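Local atomic coordinates of actin-binding protein (Saccharomyces cerevisiae, PDB entry 1HQZ), a protein that binds actin filaments but not actin monomers and recruits the ARP2/3 complex to filament sides, this chain being its N-terminal cofilin-homology (ADF-H) domain. Residues T9-S12 / R13-D16; H53-L56 / Q57-E61; S90-L93 / K94-A97; N102-A105 / V106-L110; A120-E123 / D124-D127. All blocks are in the same frame, centred on the assembly; numbering follows the deposited sequence.

Interaction 1. Residues T9-S12 / R13-D16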
# COMPACT_ATOMS: atom_id res chain seq x y z
N THR A 9 -1.36 -2.81 -14.80
CA THR A 9 -1.88 -3.99 -15.49
C THR A 9 -0.78 -4.76 -16.24
O THR A 9 -0.90 -5.97 -16.45
CB THR A 9 -3.01 -3.61 -16.47
OG1 THR A 9 -2.56 -2.56 -17.34
CG2 THR A 9 -4.23 -3.12 -15.70
N THR A 10 0.28 -4.05 -16.62
CA THR A 10 1.40 -4.65 -17.31
C THR A 10 1.97 -5.79 -16.48
O THR A 10 2.22 -6.89 -16.98
CB THR A 10 2.53 -3.62 -17.56
OG1 THR A 10 2.09 -2.66 -18.51
CG2 THR A 10 3.79 -4.31 -18.06
N HIS A 11 2.17 -5.52 -15.19
CA HIS A 11 2.71 -6.51 -14.28
C HIS A 11 1.62 -7.00 -13.32
O HIS A 11 1.89 -7.28 -12.15
CB HIS A 11 3.89 -5.93 -13.50
CG HIS A 11 5.04 -5.53 -14.37
ND1 HIS A 11 5.79 -6.44 -15.08
CD2 HIS A 11 5.57 -4.31 -14.65
CE1 HIS A 11 6.74 -5.81 -15.75
NE2 HIS A 11 6.63 -4.52 -15.50
N SER A 12 0.40 -7.09 -13.83
CA SER A 12 -0.74 -7.54 -13.04
C SER A 12 -0.50 -8.93 -12.45
O SER A 12 -0.97 -9.24 -11.35
CB SER A 12 -1.98 -7.58 -13.93
OG SER A 12 -1.75 -8.43 -15.05
N ARG A 13 0.24 -9.76 -13.18
CA ARG A 13 0.54 -11.12 -12.75
C ARG A 13 1.30 -11.10 -11.43
O ARG A 13 0.90 -11.74 -10.46
CB ARG A 13 1.39 -11.84 -13.80
CG ARG A 13 1.08 -13.31 -13.96
CD ARG A 13 -0.24 -13.50 -14.70
NE ARG A 13 -0.23 -12.80 -15.99
CZ ARG A 13 -1.29 -12.67 -16.78
NH1 ARG A 13 -2.46 -13.19 -16.43
NH2 ARG A 13 -1.19 -12.01 -17.93
N GLU A 14 2.41 -10.36 -11.40
CA GLU A 14 3.23 -10.26 -10.20
C GLU A 14 2.46 -9.58 -9.08
O GLU A 14 2.49 -10.03 -7.93
CB GLU A 14 4.51 -9.47 -10.49
CG GLU A 14 5.38 -10.03 -11.60
CD GLU A 14 4.83 -9.72 -12.99
OE1 GLU A 14 3.82 -10.34 -13.39
OE2 GLU A 14 5.41 -8.86 -13.67
N ILE A 15 1.78 -8.49 -9.41
CA ILE A 15 1.02 -7.74 -8.41
C ILE A 15 -0.11 -8.55 -7.78
O ILE A 15 -0.15 -8.70 -6.55
CB ILE A 15 0.42 -6.44 -9.01
CG1 ILE A 15 1.55 -5.47 -9.37
CG2 ILE A 15 -0.52 -5.79 -8.00
CD1 ILE A 15 1.06 -4.16 -9.93
N ASP A 16 -1.01 -9.08 -8.60
CA ASP A 16 -2.14 -9.86 -8.08
C ASP A 16 -1.72 -11.06 -7.24
O ASP A 16 -2.40 -11.43 -6.29
CB ASP A 16 -3.05 -10.34 -9.22
CG ASP A 16 -3.66 -9.19 -10.00
OD1 ASP A 16 -3.87 -8.12 -9.40
OD2 ASP A 16 -3.95 -9.37 -11.20
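H11 and E14 meet through a His-carboxylate hydrogen bond: ND1 of H11 donates to OE2 of E14 at 2.8 Å. The N-H points well off the line to the acceptor, with an angle of 135° at the hydrogen, and OE2 lies at the rim of the ring but somewhat out of its plane. Ring and carboxylate planes stand nearly perpendicular. The glutamate gets there by folding back at chi2 (76°), which returns its carboxylate toward the start of the helix. The other ring nitrogen of H11, NE2, makes a weak bond to E42, so both nitrogens have an acidic partner. One face of the imidazole carries CG2 of T10, centred over the ring.

The backbone acceptors are used in order. H11 O receives I15 N at 3.0 Å in an almost straight bond, and S12 O receives D16 N at 2.8 Å. Just upstream, T9 O takes two donors from one face of its carbonyl plane, the amide of S12 and, at 3.0 Å from T9 O, the hydroxyl OG of S12. I15, buried, lays CG1 against H11 O and packs on Y8, P45 and L110.

A type I beta turn from T9 to S12 thus runs into the N-terminus of helix 12-24, the first helix of this ADF-homology domain, with H11 as the N-cap residue.

Interaction 2. Residues H53-L56 / Q57-E61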
# COMPACT_ATOMS: atom_id res chain seq x y z
N HIS A 53 5.96 -3.50 10.98
CA HIS A 53 6.94 -2.50 11.38
C HIS A 53 7.92 -2.27 10.21
O HIS A 53 8.28 -1.13 9.92
CB HIS A 53 7.67 -2.96 12.65
CG HIS A 53 8.71 -2.00 13.14
ND1 HIS A 53 10.05 -2.15 12.87
CD2 HIS A 53 8.60 -0.86 13.86
CE1 HIS A 53 10.72 -1.14 13.40
NE2 HIS A 53 9.86 -0.35 14.01
N ASP A 54 8.33 -3.34 9.54
CA ASP A 54 9.26 -3.21 8.40
C ASP A 54 8.57 -2.47 7.25
O ASP A 54 9.15 -1.60 6.60
CB ASP A 54 9.71 -4.59 7.92
CG ASP A 54 10.91 -5.13 8.69
OD1 ASP A 54 11.30 -4.55 9.72
OD2 ASP A 54 11.47 -6.16 8.25
N PHE A 55 7.31 -2.82 7.03
CA PHE A 55 6.49 -2.21 5.98
C PHE A 55 6.56 -0.68 6.03
O PHE A 55 6.88 -0.02 5.04
CB PHE A 55 5.04 -2.68 6.16
CG PHE A 55 4.04 -2.01 5.25
CD1 PHE A 55 4.20 -2.04 3.86
CD2 PHE A 55 2.89 -1.43 5.77
CE1 PHE A 55 3.23 -1.50 3.01
CE2 PHE A 55 1.91 -0.89 4.95
CZ PHE A 55 2.08 -0.93 3.56
N LEU A 56 6.27 -0.13 7.20
CA LEU A 56 6.26 1.32 7.36
C LEU A 56 7.58 2.01 7.08
O LEU A 56 7.61 3.21 6.80
CB LEU A 56 5.76 1.66 8.76
CG LEU A 56 4.34 1.12 9.01
CD1 LEU A 56 3.94 1.35 10.46
CD2 LEU A 56 3.37 1.80 8.05
N GLN A 57 8.66 1.25 7.11
CA GLN A 57 9.99 1.79 6.86
C GLN A 57 10.53 1.49 5.47
O GLN A 57 11.69 1.75 5.19
CB GLN A 57 10.97 1.21 7.86
CG GLN A 57 10.66 1.50 9.30
CD GLN A 57 11.74 0.95 10.18
OE1 GLN A 57 11.78 -0.24 10.47
NE2 GLN A 57 12.66 1.82 10.59
N LEU A 58 9.69 0.96 4.59
CA LEU A 58 10.21 0.59 3.29
C LEU A 58 9.77 1.42 2.11
O LEU A 58 9.95 1.00 0.97
CB LEU A 58 9.91 -0.89 3.01
CG LEU A 58 10.37 -1.95 4.01
CD1 LEU A 58 11.06 -3.08 3.25
CD2 LEU A 58 11.35 -1.39 5.01
N PHE A 59 9.20 2.59 2.36
CA PHE A 59 8.77 3.45 1.27
C PHE A 59 9.91 4.35 0.79
O PHE A 59 10.75 4.78 1.59
CB PHE A 59 7.56 4.30 1.68
CG PHE A 59 6.29 3.51 1.85
CD1 PHE A 59 5.93 2.98 3.09
CD2 PHE A 59 5.45 3.26 0.75
CE1 PHE A 59 4.75 2.22 3.25
CE2 PHE A 59 4.29 2.50 0.89
CZ PHE A 59 3.94 1.98 2.15
N ASP A 60 9.93 4.63 -0.51
CA ASP A 60 10.97 5.45 -1.14
C ASP A 60 10.56 6.92 -1.22
O ASP A 60 9.60 7.26 -1.91
CB ASP A 60 11.25 4.92 -2.55
CG ASP A 60 12.58 5.41 -3.11
OD1 ASP A 60 12.90 6.61 -2.95
OD2 ASP A 60 13.30 4.59 -3.71
N GLU A 61 11.30 7.80 -0.54
CA GLU A 61 10.99 9.23 -0.53
C GLU A 61 11.10 9.95 -1.87
O GLU A 61 10.81 11.14 -1.95
CB GLU A 61 11.87 9.95 0.49
CG GLU A 61 13.36 9.81 0.23
CD GLU A 61 14.20 10.59 1.24
OE1 GLU A 61 14.06 10.34 2.46
OE2 GLU A 61 15.01 11.44 0.80
O HOH W 1 8.82 4.33 4.75
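F55 and F59 make an offset edge-to-face pair, the edge of F59 turned to the face of F55, with centroids 5.3 Å apart and planes at 60°. CZ of F59 comes within 3.7 Å of CE1 of F55, while CE1 of F59 sits above the F55 ring near its rim. F55 reaches this place with CG anti to the backbone N (chi1 174°), which carries the ring to the end of the helix where F59 follows.

H53 and Q57 meet one turn apart at the surface: OE1 of Q57 lies 3.2 Å from CE1 of H53, obliquely to the ring.

The two phenylalanine rings come together where helix 52-56 of the ADF-homology fold gives way to the loop before strand 65-71. L58 N donates to F55 O at 3.0 Å, straight at the hydrogen though well above the carbonyl plane, a three-residue step in place of the alpha-helical four. Water 1 then bridges the next step, donating to L56 O at 2.6 Å and accepting from F59 N at 3.0 Å; it lies in the plane of the F59 ring, at its edge.

Farther out, the F59 ring stacks with W86 and F55 meets W32, while both phenylalanines touch I34 and I84 of the central sheet.

Interaction 3. Residues S90-L93 / K94-A97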
# COMPACT_ATOMS: atom_id res chain seq x y z
N SER A 90 9.45 14.79 -2.91
CA SER A 90 10.50 14.59 -3.90
C SER A 90 10.14 13.78 -5.14
O SER A 90 10.93 13.71 -6.08
CB SER A 90 11.71 13.94 -3.23
OG SER A 90 12.21 14.78 -2.20
N ALA A 91 8.97 13.16 -5.15
CA ALA A 91 8.55 12.38 -6.31
C ALA A 91 8.34 13.35 -7.47
O ALA A 91 8.02 14.52 -7.26
CB ALA A 91 7.25 11.64 -6.00
N PRO A 92 8.51 12.87 -8.72
CA PRO A 92 8.33 13.73 -9.89
C PRO A 92 7.01 14.50 -9.92
O PRO A 92 5.94 13.94 -9.66
CB PRO A 92 8.49 12.76 -11.07
CG PRO A 92 8.24 11.41 -10.47
CD PRO A 92 8.87 11.50 -9.11
N LEU A 93 7.10 15.79 -10.24
CA LEU A 93 5.95 16.68 -10.28
C LEU A 93 4.69 16.05 -10.85
O LEU A 93 3.67 15.93 -10.17
CB LEU A 93 6.27 17.94 -11.09
CG LEU A 93 5.17 19.00 -11.14
CD1 LEU A 93 5.00 19.61 -9.77
CD2 LEU A 93 5.51 20.09 -12.15
N LYS A 94 4.76 15.64 -12.11
CA LYS A 94 3.62 15.06 -12.79
C LYS A 94 2.98 13.86 -12.11
O LYS A 94 1.77 13.67 -12.21
CB LYS A 94 4.01 14.69 -14.22
CG LYS A 94 4.41 15.88 -15.07
CD LYS A 94 4.79 15.45 -16.48
CE LYS A 94 5.27 16.64 -17.30
NZ LYS A 94 5.71 16.24 -18.67
N THR A 95 3.77 13.04 -11.43
CA THR A 95 3.22 11.87 -10.75
C THR A 95 2.48 12.30 -9.48
O THR A 95 1.48 11.70 -9.09
CB THR A 95 4.31 10.83 -10.39
OG1 THR A 95 5.24 11.40 -9.47
CG2 THR A 95 5.06 10.40 -11.64
N ARG A 96 2.98 13.35 -8.82
CA ARG A 96 2.34 13.85 -7.61
C ARG A 96 1.02 14.52 -7.97
O ARG A 96 0.07 14.51 -7.19
CB ARG A 96 3.24 14.87 -6.91
CG ARG A 96 4.35 14.24 -6.09
CD ARG A 96 5.11 15.29 -5.30
NE ARG A 96 5.97 16.10 -6.18
CZ ARG A 96 5.89 17.42 -6.30
NH1 ARG A 96 4.99 18.10 -5.61
NH2 ARG A 96 6.71 18.05 -7.12
N ALA A 97 0.97 15.11 -9.17
CA ALA A 97 -0.24 15.79 -9.62
C ALA A 97 -1.31 14.80 -10.04
O ALA A 97 -2.49 15.15 -10.13
CB ALA A 97 0.10 16.71 -10.78
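T95 lays its side chain over the ring of P92, with OG1 3.2 Å from CG of the proline and CG2 3.5 Å from that same CG. The hydroxyl OG1 also donates to P92 O at 2.6 Å, in the carbonyl plane and on a lone pair. Its torsion (chi1 63°) sets OG1 between the backbone N and the carbonyl carbon, turned back toward the residue three places earlier. P92 O is gripped a second time by R96 N, 3.1 Å away and close to the carbonyl axis; T95 N adds a weak bond.

R96 reaches back further, to A91. Its chain bends at chi3 (-73°), and NE donates to A91 O at 2.8 Å, nearly straight, with the oxygen in the guanidinium plane at the edge of the group. The aliphatic part of the arginine passes by the CB of A91, and NH2 approaches CD1 of L93 at 3.5 Å, the two side chains crossing at about a right angle. Thus the backbone carbonyl preceding the N-cap residue P92 is taken by a side chain, whereas L93 O is bonded in the regular helical way by A97 N.

This first turn of helix 93-110 follows the loop that leaves strand 80-86. A91 and T95 both lean on V64, just before strand 65-71, T95 also touches E4 of the N-terminal segment, and R96 rests on C87.

Interaction 4. Residues N102-A105 / V106-L110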
# COMPACT_ATOMS: atom_id res chain seq x y z
N ASN A 102 -4.79 8.53 -9.28
CA ASN A 102 -4.23 7.17 -9.29
C ASN A 102 -4.45 6.37 -8.01
O ASN A 102 -4.61 5.15 -8.05
CB ASN A 102 -2.75 7.20 -9.64
CG ASN A 102 -2.51 7.59 -11.09
OD1 ASN A 102 -3.29 7.23 -11.96
ND2 ASN A 102 -1.42 8.31 -11.35
N PHE A 103 -4.45 7.05 -6.87
CA PHE A 103 -4.66 6.36 -5.61
C PHE A 103 -6.09 5.84 -5.62
O PHE A 103 -6.36 4.73 -5.19
CB PHE A 103 -4.42 7.31 -4.43
CG PHE A 103 -4.40 6.63 -3.07
CD1 PHE A 103 -4.19 5.26 -2.96
CD2 PHE A 103 -4.55 7.37 -1.90
CE1 PHE A 103 -4.13 4.64 -1.71
CE2 PHE A 103 -4.49 6.76 -0.64
CZ PHE A 103 -4.28 5.39 -0.55
N ALA A 104 -7.01 6.66 -6.12
CA ALA A 104 -8.41 6.27 -6.19
C ALA A 104 -8.52 5.02 -7.07
O ALA A 104 -9.22 4.07 -6.73
CB ALA A 104 -9.24 7.41 -6.79
N ALA A 105 -7.80 5.01 -8.19
CA ALA A 105 -7.80 3.87 -9.11
C ALA A 105 -7.30 2.60 -8.42
O ALA A 105 -7.90 1.52 -8.55
CB ALA A 105 -6.94 4.17 -10.33
N VAL A 106 -6.19 2.72 -7.69
CA VAL A 106 -5.63 1.58 -6.98
C VAL A 106 -6.60 1.06 -5.93
O VAL A 106 -6.74 -0.15 -5.74
CB VAL A 106 -4.32 1.97 -6.25
CG1 VAL A 106 -3.86 0.81 -5.36
CG2 VAL A 106 -3.25 2.32 -7.26
N ALA A 107 -7.27 1.98 -5.24
CA ALA A 107 -8.20 1.58 -4.20
C ALA A 107 -9.47 0.95 -4.75
O ALA A 107 -10.03 0.06 -4.12
CB ALA A 107 -8.55 2.79 -3.32
N ASN A 108 -9.92 1.40 -5.92
CA ASN A 108 -11.14 0.87 -6.51
C ASN A 108 -10.94 -0.33 -7.44
O ASN A 108 -11.83 -1.17 -7.57
CB ASN A 108 -11.91 1.96 -7.29
CG ASN A 108 -12.15 3.23 -6.48
OD1 ASN A 108 -12.46 3.19 -5.28
ND2 ASN A 108 -12.02 4.37 -7.15
N ASN A 109 -9.78 -0.42 -8.08
CA ASN A 109 -9.56 -1.50 -9.04
C ASN A 109 -8.47 -2.52 -8.73
O ASN A 109 -8.56 -3.66 -9.19
CB ASN A 109 -9.26 -0.92 -10.42
CG ASN A 109 -10.18 0.23 -10.78
OD1 ASN A 109 -11.40 0.10 -10.75
ND2 ASN A 109 -9.59 1.37 -11.11
N LEU A 110 -7.46 -2.13 -7.96
CA LEU A 110 -6.37 -3.06 -7.68
C LEU A 110 -6.37 -3.66 -6.27
O LEU A 110 -6.57 -4.86 -6.10
CB LEU A 110 -5.03 -2.36 -7.95
CG LEU A 110 -3.76 -3.22 -7.87
CD1 LEU A 110 -3.79 -4.28 -8.95
CD2 LEU A 110 -2.53 -2.33 -8.03
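Helix 93-110 is the crossover helix of the beta-alpha-beta unit that joins the parallel strands 80-86 and 116-120, and its last turns are made by contacts between N102-A105 and V106-L110. V106 N donates to N102 O at 2.9 Å, and A107 N to F103 O, also at 2.9 Å. Next, N108 N gives its hydrogen chiefly to A104 O and only weakly to A105 O, 3.3 Å away. A105 O accepts from N109 N at 2.7 Å.

L110 N donates to V106 O at 3.1 Å, an alpha-type bond, although residues 106-110 include a wider, pi-type turn.

The side chains divide the helix into two aspects. On the inner one, V106 has CG1 anti to the backbone N (chi1 172°), which brings CG2 back to within 3.2 Å of N102 O; the valine packs on I6, Y66 and F111. F103 and A107 both touch I83 of strand 80-86, and F103 also reaches Q117 and T119 of strand 116-120, so this aspect of the helix lies on the sheet of the ADF-homology fold.

N108 and N109 fold back along their own helix. ND2 of N108 lies 2.8 Å from A104 O, but at an angle too poor for a hydrogen bond. ND2 of N109 approaches A105 O at 3.1 Å with similarly poor geometry, and its actual partner is the hydroxyl of Y8. N102 instead gives its amide to the N-terminal segment: ND2 bonds to E4 O, and OD1 makes a weak bond to I6 N.

Interaction 5. Residues A120-E123 / D124-D127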
# COMPACT_ATOMS: atom_id res chain seq x y z
N ALA A 120 0.08 9.21 2.78
CA ALA A 120 1.31 9.53 3.50
C ALA A 120 2.33 10.25 2.63
O ALA A 120 2.38 10.03 1.42
CB ALA A 120 1.92 8.25 4.06
N ARG A 121 3.14 11.09 3.25
CA ARG A 121 4.18 11.87 2.57
C ARG A 121 5.57 11.60 3.15
O ARG A 121 6.57 11.74 2.45
CB ARG A 121 3.90 13.36 2.71
CG ARG A 121 2.79 13.88 1.84
CD ARG A 121 2.54 15.35 2.15
NE ARG A 121 3.80 16.09 2.27
CZ ARG A 121 4.22 16.69 3.38
NH1 ARG A 121 3.48 16.64 4.48
NH2 ARG A 121 5.38 17.32 3.39
N ASP A 122 5.63 11.23 4.42
CA ASP A 122 6.89 10.95 5.08
C ASP A 122 6.67 10.00 6.26
O ASP A 122 5.54 9.61 6.56
CB ASP A 122 7.53 12.25 5.57
CG ASP A 122 6.68 12.96 6.59
OD1 ASP A 122 6.51 12.42 7.70
OD2 ASP A 122 6.16 14.06 6.28
N GLU A 123 7.76 9.63 6.93
CA GLU A 123 7.68 8.70 8.05
C GLU A 123 6.74 9.11 9.18
O GLU A 123 6.19 8.25 9.86
CB GLU A 123 9.07 8.42 8.62
CG GLU A 123 9.93 7.50 7.75
CD GLU A 123 10.68 8.24 6.65
OE1 GLU A 123 10.04 8.95 5.84
OE2 GLU A 123 11.93 8.10 6.60
N ASP A 124 6.55 10.41 9.39
CA ASP A 124 5.66 10.85 10.45
C ASP A 124 4.22 10.48 10.15
O ASP A 124 3.39 10.38 11.06
CB ASP A 124 5.79 12.37 10.66
CG ASP A 124 7.06 12.75 11.43
OD1 ASP A 124 7.27 13.97 11.64
OD2 ASP A 124 7.84 11.85 11.81
N ASP A 125 3.91 10.28 8.87
CA ASP A 125 2.56 9.90 8.47
C ASP A 125 2.36 8.40 8.61
O ASP A 125 1.26 7.88 8.42
CB ASP A 125 2.30 10.30 7.02
CG ASP A 125 2.36 11.80 6.81
OD1 ASP A 125 1.96 12.52 7.75
OD2 ASP A 125 2.77 12.24 5.72
N LEU A 126 3.44 7.69 8.96
CA LEU A 126 3.39 6.24 9.11
C LEU A 126 3.79 5.78 10.51
O LEU A 126 4.57 4.85 10.68
CB LEU A 126 4.31 5.59 8.06
CG LEU A 126 4.02 5.88 6.58
CD1 LEU A 126 5.14 5.33 5.70
CD2 LEU A 126 2.69 5.26 6.18
N ASP A 127 3.24 6.43 11.53
CA ASP A 127 3.53 6.03 12.90
C ASP A 127 2.76 4.74 13.16
O ASP A 127 1.54 4.70 13.01
CB ASP A 127 3.09 7.11 13.89
CG ASP A 127 3.17 6.64 15.33
OD1 ASP A 127 4.29 6.36 15.80
OD2 ASP A 127 2.10 6.53 15.99
O HOH W 2 1.55 14.47 5.38
O HOH W 3 3.76 14.48 7.95
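Carboxylate-to-backbone hydrogen bonds dominate between A120-E123 and D124-D127. OD2 of D125 accepts R121 N at 2.7 Å on its anti lone pair and also D122 N at 3.3 Å, the latter from above the carboxylate plane. The side chain of D122 binds in the opposite sense along the chain: OD1 accepts D124 N at 2.6 Å, a bond bent to 135° at the hydrogen but met nearly along the C-O axis. With chi1 at 62° the carboxylate is tucked over its own backbone, where OD1 faces the amide two residues on.

Between backbones, D125 N donates to D122 O and L126 N to E123 O at 2.9 Å, both donors standing well above the carbonyl planes. These three-residue steps make a short 3-10 turn, which carries the chain from the edge strand 116-120 toward helix 128-136. D127 stands at the N-cap of that helix, its OD2 accepting E130 N.

Charge and water come next. The carboxylates of D122 and D125 are stacked with their planes 27° apart, OD2 to OD2 at 3.9 Å. Water 3 donates to both, to D125 OD1 at 2.7 Å and to D122 OD2, which probably eases the repulsion. Water 2 links NH1 of R121 to D125 OD2, while NH2 of R121 forms a salt bridge with D89.

On the inner side CB of A120 touches CD2 of L126 at 3.7 Å, and both residues pack on W86.

In the fold
The five contacts follow one another along the chain of a single ADF-homology domain. Interactions 1 and 4 meet where the first turn of helix 12-24 packs against L110 of helix 93-110: CG2 of I15 lies 3.7 Å from CD1 of L110. Interactions 2 and 5, with centres about 9 Å apart, pack together through CD1 of L126, 3.6 Å from CD1 of F59, and W86 is shared by both. Interactions 2 and 3 touch between E61 and S90. Interactions 3 and 4 lie on the same helix, centres about 17 Å apart. Interactions 1 and 5 lie on opposite sides of the chain's centre, about 26 Å between centres.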